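Side-chain contacts in MTH396 protein (Methanothermobacter thermautotrophicus, PDB 1NXH), which is of unknown function but forms a disulfide-linked homodimer and may be related to the EhaM subunit of an energy-converting hydrogenase: residues Ser61-Cys66 with Leu102-Arg107; Ser73-Cys78 with Glu93-Glu98. One frame throughout, in Å; residues are numbered along the deposited sequence.

Interaction 1: residues Ser61-Cys66 with Leu102-Arg107; sequences SARPRC and LVLAGR
The guanidinium group of R63 has a leucine methyl over one face. L104 CD1 sits above its centre, 4.3 Å from the plane. The two side chains run alongside one another, pointing opposite ways. The same methyl also touches the arginine stem, with CD1 of L104 3.7 Å from CG of R63. R63 leaves the backbone with CG anti to its N (chi1 167°), and the chain bends at chi2 (94°). This carries its head across to the end of helix 89-104. There R63 NH2 comes to 3.3 Å from V103 O, at an oblique approach and a poor angle for a hydrogen bond. V103 O accepts G106 N at 3.1 Å. That bond and the one from R107 N to L102 O form a Schellman motif, with G106 as the C-prime residue at positive phi. The other L104 methyl, CD2, lies 4.1 Å from CB of P64, in the first turn of helix 63-74. V103 and L104 also touch I67, one turn further on. The contact thus packs the start of one helix against the end of another. Beyond it, R63 packs on W79 of the second subunit. The methyl-to-arginine contact is mainly dispersive, and the positive head near a helix C-terminus probably adds a mild electrostatic attraction.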
loop_
_atom_site.group_PDB
_atom_site.type_symbol
_atom_site.label_atom_id
_atom_site.label_comp_id
_atom_site.label_asym_id
_atom_site.label_seq_id
_atom_site.Cartn_x
_atom_site.Cartn_y
_atom_site.Cartn_z
ATOM N N SER A 61 -7.887 16.372 -4.795
ATOM C CA SER A 61 -8.979 15.522 -5.260
ATOM C C SER A 61 -8.617 14.053 -5.345
ATOM O O SER A 61 -9.468 13.223 -5.632
ATOM C CB SER A 61 -9.494 15.993 -6.621
ATOM O OG SER A 61 -8.526 15.767 -7.626
ATOM N N ALA A 62 -7.360 13.725 -5.093
ATOM C CA ALA A 62 -6.947 12.331 -5.159
ATOM C C ALA A 62 -6.492 11.840 -3.802
ATOM O O ALA A 62 -6.387 10.636 -3.570
ATOM C CB ALA A 62 -5.836 12.162 -6.162
ATOM N N ARG A 63 -6.214 12.785 -2.911
ATOM C CA ARG A 63 -5.784 12.455 -1.563
ATOM C C ARG A 63 -6.631 11.301 -1.019
ATOM O O ARG A 63 -6.090 10.340 -0.481
ATOM C CB ARG A 63 -5.902 13.707 -0.669
ATOM C CG ARG A 63 -5.785 13.482 0.841
ATOM C CD ARG A 63 -4.365 13.671 1.395
ATOM N NE ARG A 63 -4.354 13.510 2.852
ATOM C CZ ARG A 63 -4.829 14.415 3.711
ATOM N NH1 ARG A 63 -5.341 15.568 3.264
ATOM N NH2 ARG A 63 -4.833 14.154 5.021
ATOM N N PRO A 64 -7.970 11.365 -1.186
ATOM C CA PRO A 64 -8.853 10.300 -0.687
ATOM C C PRO A 64 -8.598 8.944 -1.338
ATOM O O PRO A 64 -8.349 7.934 -0.670
ATOM C CB PRO A 64 -10.247 10.842 -0.997
ATOM C CG PRO A 64 -10.026 11.662 -2.226
ATOM C CD PRO A 64 -8.758 12.399 -1.883
ATOM N N ARG A 65 -8.674 8.942 -2.661
ATOM C CA ARG A 65 -8.437 7.753 -3.474
ATOM C C ARG A 65 -7.107 7.093 -3.099
ATOM O O ARG A 65 -7.031 5.883 -2.921
ATOM C CB ARG A 65 -8.435 8.176 -4.945
ATOM C CG ARG A 65 -7.988 7.131 -5.924
ATOM C CD ARG A 65 -8.287 7.610 -7.340
ATOM N NE ARG A 65 -7.379 8.642 -7.837
ATOM C CZ ARG A 65 -6.080 8.436 -8.058
ATOM N NH1 ARG A 65 -5.532 7.243 -7.816
ATOM N NH2 ARG A 65 -5.324 9.412 -8.543
ATOM N N CYS A 66 -6.065 7.903 -2.963
ATOM C CA CYS A 66 -4.762 7.375 -2.636
ATOM C C CYS A 66 -4.673 6.783 -1.242
ATOM O O CYS A 66 -3.852 5.885 -0.978
ATOM C CB CYS A 66 -3.711 8.457 -2.824
ATOM S SG CYS A 66 -3.265 8.736 -4.574
ATOM N N LEU A 102 -11.539 9.617 8.644
ATOM C CA LEU A 102 -10.684 10.059 9.725
ATOM C C LEU A 102 -9.438 10.772 9.257
ATOM O O LEU A 102 -9.233 11.954 9.545
ATOM C CB LEU A 102 -10.266 8.869 10.568
ATOM C CG LEU A 102 -11.238 8.479 11.663
ATOM C CD1 LEU A 102 -10.830 7.152 12.276
ATOM C CD2 LEU A 102 -11.238 9.570 12.709
ATOM N N VAL A 103 -8.592 10.041 8.544
ATOM C CA VAL A 103 -7.338 10.598 8.071
ATOM C C VAL A 103 -7.560 11.891 7.302
ATOM O O VAL A 103 -6.755 12.816 7.381
ATOM C CB VAL A 103 -6.561 9.538 7.237
ATOM C CG1 VAL A 103 -7.534 8.600 6.574
ATOM C CG2 VAL A 103 -5.654 10.205 6.213
ATOM N N LEU A 104 -8.671 11.968 6.587
ATOM C CA LEU A 104 -8.988 13.166 5.825
ATOM C C LEU A 104 -9.331 14.318 6.752
ATOM O O LEU A 104 -9.277 15.478 6.364
ATOM C CB LEU A 104 -10.179 12.897 4.910
ATOM C CG LEU A 104 -9.987 12.665 3.407
ATOM C CD1 LEU A 104 -8.544 12.367 3.047
ATOM C CD2 LEU A 104 -10.897 11.530 2.999
ATOM N N ALA A 105 -9.700 13.991 7.979
ATOM C CA ALA A 105 -10.064 15.014 8.934
ATOM C C ALA A 105 -8.899 15.339 9.850
ATOM O O ALA A 105 -9.091 15.904 10.918
ATOM C CB ALA A 105 -11.260 14.562 9.737
ATOM N N GLY A 106 -7.690 14.972 9.437
ATOM C CA GLY A 106 -6.515 15.272 10.241
ATOM C C GLY A 106 -5.885 14.107 10.981
ATOM O O GLY A 106 -4.722 14.188 11.399
ATOM N N ARG A 107 -6.642 13.026 11.147
ATOM C CA ARG A 107 -6.144 11.857 11.856
ATOM C C ARG A 107 -4.812 11.414 11.258
ATOM O O ARG A 107 -4.664 11.359 10.040
ATOM C CB ARG A 107 -7.168 10.725 11.762
ATOM C CG ARG A 107 -7.311 9.894 13.027
ATOM C CD ARG A 107 -5.987 9.290 13.459
ATOM N NE ARG A 107 -6.124 8.509 14.686
ATOM C CZ ARG A 107 -6.518 9.007 15.854
ATOM N NH1 ARG A 107 -6.818 10.297 15.969
ATOM N NH2 ARG A 107 -6.622 8.211 16.908
#

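Interaction 2: residues Ser73-Cys78 with Glu93-Glu98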
loop_
_atom_site.group_PDB
_atom_site.type_symbol
_atom_site.label_atom_id
_atom_site.label_comp_id
_atom_site.label_asym_id
_atom_site.label_seq_id
_atom_site.Cartn_x
_atom_site.Cartn_y
_atom_site.Cartn_z
ATOM N N SER A 73 -4.263 -1.934 1.086
ATOM C CA SER A 73 -2.996 -2.643 1.149
ATOM C C SER A 73 -2.591 -2.962 2.570
ATOM O O SER A 73 -2.488 -4.124 2.950
ATOM C CB SER A 73 -1.879 -1.834 0.514
ATOM O OG SER A 73 -0.641 -2.472 0.776
ATOM N N ASP A 74 -2.360 -1.923 3.355
ATOM C CA ASP A 74 -1.957 -2.098 4.736
ATOM C C ASP A 74 -2.848 -3.042 5.529
ATOM O O ASP A 74 -2.368 -3.728 6.439
ATOM C CB ASP A 74 -1.911 -0.743 5.422
ATOM C CG ASP A 74 -0.860 0.145 4.839
ATOM O OD1 ASP A 74 -0.779 1.310 5.263
ATOM O OD2 ASP A 74 -0.107 -0.331 3.956
ATOM N N LEU A 75 -4.137 -3.074 5.190
ATOM C CA LEU A 75 -5.086 -3.937 5.882
ATOM C C LEU A 75 -5.223 -5.309 5.238
ATOM O O LEU A 75 -6.242 -5.972 5.378
ATOM C CB LEU A 75 -6.454 -3.273 5.957
ATOM C CG LEU A 75 -6.517 -1.996 6.799
ATOM C CD1 LEU A 75 -7.975 -1.550 6.925
ATOM C CD2 LEU A 75 -5.935 -2.256 8.180
ATOM N N GLN A 76 -4.187 -5.724 4.525
ATOM C CA GLN A 76 -4.166 -7.032 3.889
ATOM C C GLN A 76 -5.499 -7.403 3.242
ATOM O O GLN A 76 -5.958 -8.560 3.327
ATOM C CB GLN A 76 -3.777 -8.086 4.926
ATOM C CG GLN A 76 -2.570 -7.704 5.823
ATOM C CD GLN A 76 -1.263 -7.433 5.052
ATOM O OE1 GLN A 76 -0.896 -8.180 4.134
ATOM N NE2 GLN A 76 -0.551 -6.367 5.442
ATOM N N LEU A 77 -6.113 -6.425 2.578
ATOM C CA LEU A 77 -7.385 -6.659 1.935
ATOM C C LEU A 77 -7.291 -7.343 0.597
ATOM O O LEU A 77 -8.280 -7.887 0.108
ATOM C CB LEU A 77 -8.137 -5.355 1.813
ATOM C CG LEU A 77 -8.541 -4.874 3.197
ATOM C CD1 LEU A 77 -9.300 -3.594 3.034
ATOM C CD2 LEU A 77 -9.397 -5.919 3.895
ATOM N N CYS A 78 -6.109 -7.319 -0.003
ATOM C CA CYS A 78 -5.931 -8.005 -1.281
ATOM C C CYS A 78 -6.297 -9.456 -1.001
ATOM O O CYS A 78 -6.967 -10.110 -1.798
ATOM C CB CYS A 78 -4.466 -7.930 -1.740
ATOM S SG CYS A 78 -4.074 -8.641 -3.384
ATOM N N GLU A 93 -15.440 -1.913 1.933
ATOM C CA GLU A 93 -15.612 -0.547 1.469
ATOM C C GLU A 93 -15.977 0.363 2.629
ATOM O O GLU A 93 -15.368 1.423 2.825
ATOM C CB GLU A 93 -16.684 -0.489 0.390
ATOM C CG GLU A 93 -16.382 0.530 -0.702
ATOM C CD GLU A 93 -15.199 0.120 -1.572
ATOM O OE1 GLU A 93 -15.214 -1.013 -2.100
ATOM O OE2 GLU A 93 -14.260 0.931 -1.736
ATOM N N ALA A 94 -16.967 -0.064 3.405
ATOM C CA ALA A 94 -17.415 0.695 4.566
ATOM C C ALA A 94 -16.227 1.055 5.432
ATOM O O ALA A 94 -16.014 2.226 5.738
ATOM C CB ALA A 94 -18.392 -0.125 5.372
ATOM N N LEU A 95 -15.461 0.035 5.814
ATOM C CA LEU A 95 -14.282 0.206 6.653
ATOM C C LEU A 95 -13.288 1.208 6.082
ATOM O O LEU A 95 -12.746 2.065 6.805
ATOM C CB LEU A 95 -13.570 -1.129 6.844
ATOM C CG LEU A 95 -12.329 -1.043 7.746
ATOM C CD1 LEU A 95 -12.730 -0.551 9.150
ATOM C CD2 LEU A 95 -11.654 -2.411 7.822
ATOM N N LYS A 96 -13.037 1.095 4.782
ATOM C CA LYS A 96 -12.103 2.004 4.142
ATOM C C LYS A 96 -12.666 3.419 4.193
ATOM O O LYS A 96 -11.918 4.389 4.345
ATOM C CB LYS A 96 -11.844 1.552 2.702
ATOM C CG LYS A 96 -10.961 0.300 2.624
ATOM C CD LYS A 96 -11.299 -0.593 1.430
ATOM C CE LYS A 96 -10.899 0.048 0.097
ATOM N NZ LYS A 96 -11.358 -0.766 -1.074
ATOM N N ASP A 97 -13.990 3.531 4.097
ATOM C CA ASP A 97 -14.633 4.834 4.135
ATOM C C ASP A 97 -14.351 5.559 5.438
ATOM O O ASP A 97 -13.739 6.637 5.455
ATOM C CB ASP A 97 -16.142 4.697 3.962
ATOM C CG ASP A 97 -16.526 4.300 2.561
ATOM O OD1 ASP A 97 -15.799 4.687 1.625
ATOM O OD2 ASP A 97 -17.560 3.620 2.389
ATOM N N GLU A 98 -14.809 4.957 6.530
ATOM C CA GLU A 98 -14.632 5.528 7.855
ATOM C C GLU A 98 -13.199 5.836 8.233
ATOM O O GLU A 98 -12.953 6.878 8.840
ATOM C CB GLU A 98 -15.244 4.618 8.906
ATOM C CG GLU A 98 -15.175 3.167 8.571
ATOM C CD GLU A 98 -15.979 2.365 9.544
ATOM O OE1 GLU A 98 -17.071 2.844 9.920
ATOM O OE2 GLU A 98 -15.534 1.264 9.934
#
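K96, which packs on L77 across the contact, shares the carboxylate atom OE2 of E93 with R68 of helix 63-74. K96 NZ reaches that oxygen at 3.4 Å, a weak hydrogen bond within a salt bridge. R68 NH2 forms a second salt bridge to it. R68 also pairs with D97 through NH1, so one arginine ties two acidic residues of helix 89-104 to helix 63-74. The lysine chain bends twice on its way to E93, at chi2 148° and chi3 70°. Its middle is the part that meets the other segment: K96 CD lies 3.9 Å from L77 CD1, and the two side chains lie alongside each other, running opposite ways. K96 also touches R68 and H72.

The facing segment is the turn that joins helix 63-74 to helix 77-83. A Schellman motif ends the first helix, with L77 N bonded to H72 O and Q76 N to S73 O, the latter at 2.8 Å. Q76 has positive phi as the C-prime residue and is also the N-cap residue of the next helix. L75 and L77, the neighbours of Q76 in this short turn between helices, both point toward helix 89-104.

L75 and L95 meet tip to tip, with L75 CD1 3.9 Å from L95 CD2. CG of L95 is anti to its backbone N (chi1 -179°), which extends the chain toward the turn and puts CD2 against L75. Both leucines are buried. L75 also touches L113, and L95 touches R119, both on helix 109-124. On the subunit interface, C78 is disulfide-bonded to C66 of the second subunit.

Overall arrangement
Both contacts pack on helix 89-104, interaction 1 from the start of helix 63-74 and interaction 2 from the turn after it and the first residue of helix 77-83. Their centres are about 13 Å apart. On helix 89-104, interaction 1 uses the end and interaction 2 the middle. Along the chain the order is 61-66, 73-78, 93-98, 102-107, with interaction 2 inside interaction 1. Helices 63-74 and 89-104 run in broadly opposed directions, at a marked slant. Both contacts border the second subunit. C66 lies in one and C78 in the other, and each bonds to its partner across the dimer. The same helical region thus packs within the chain and is cross-linked between chains by disulfides.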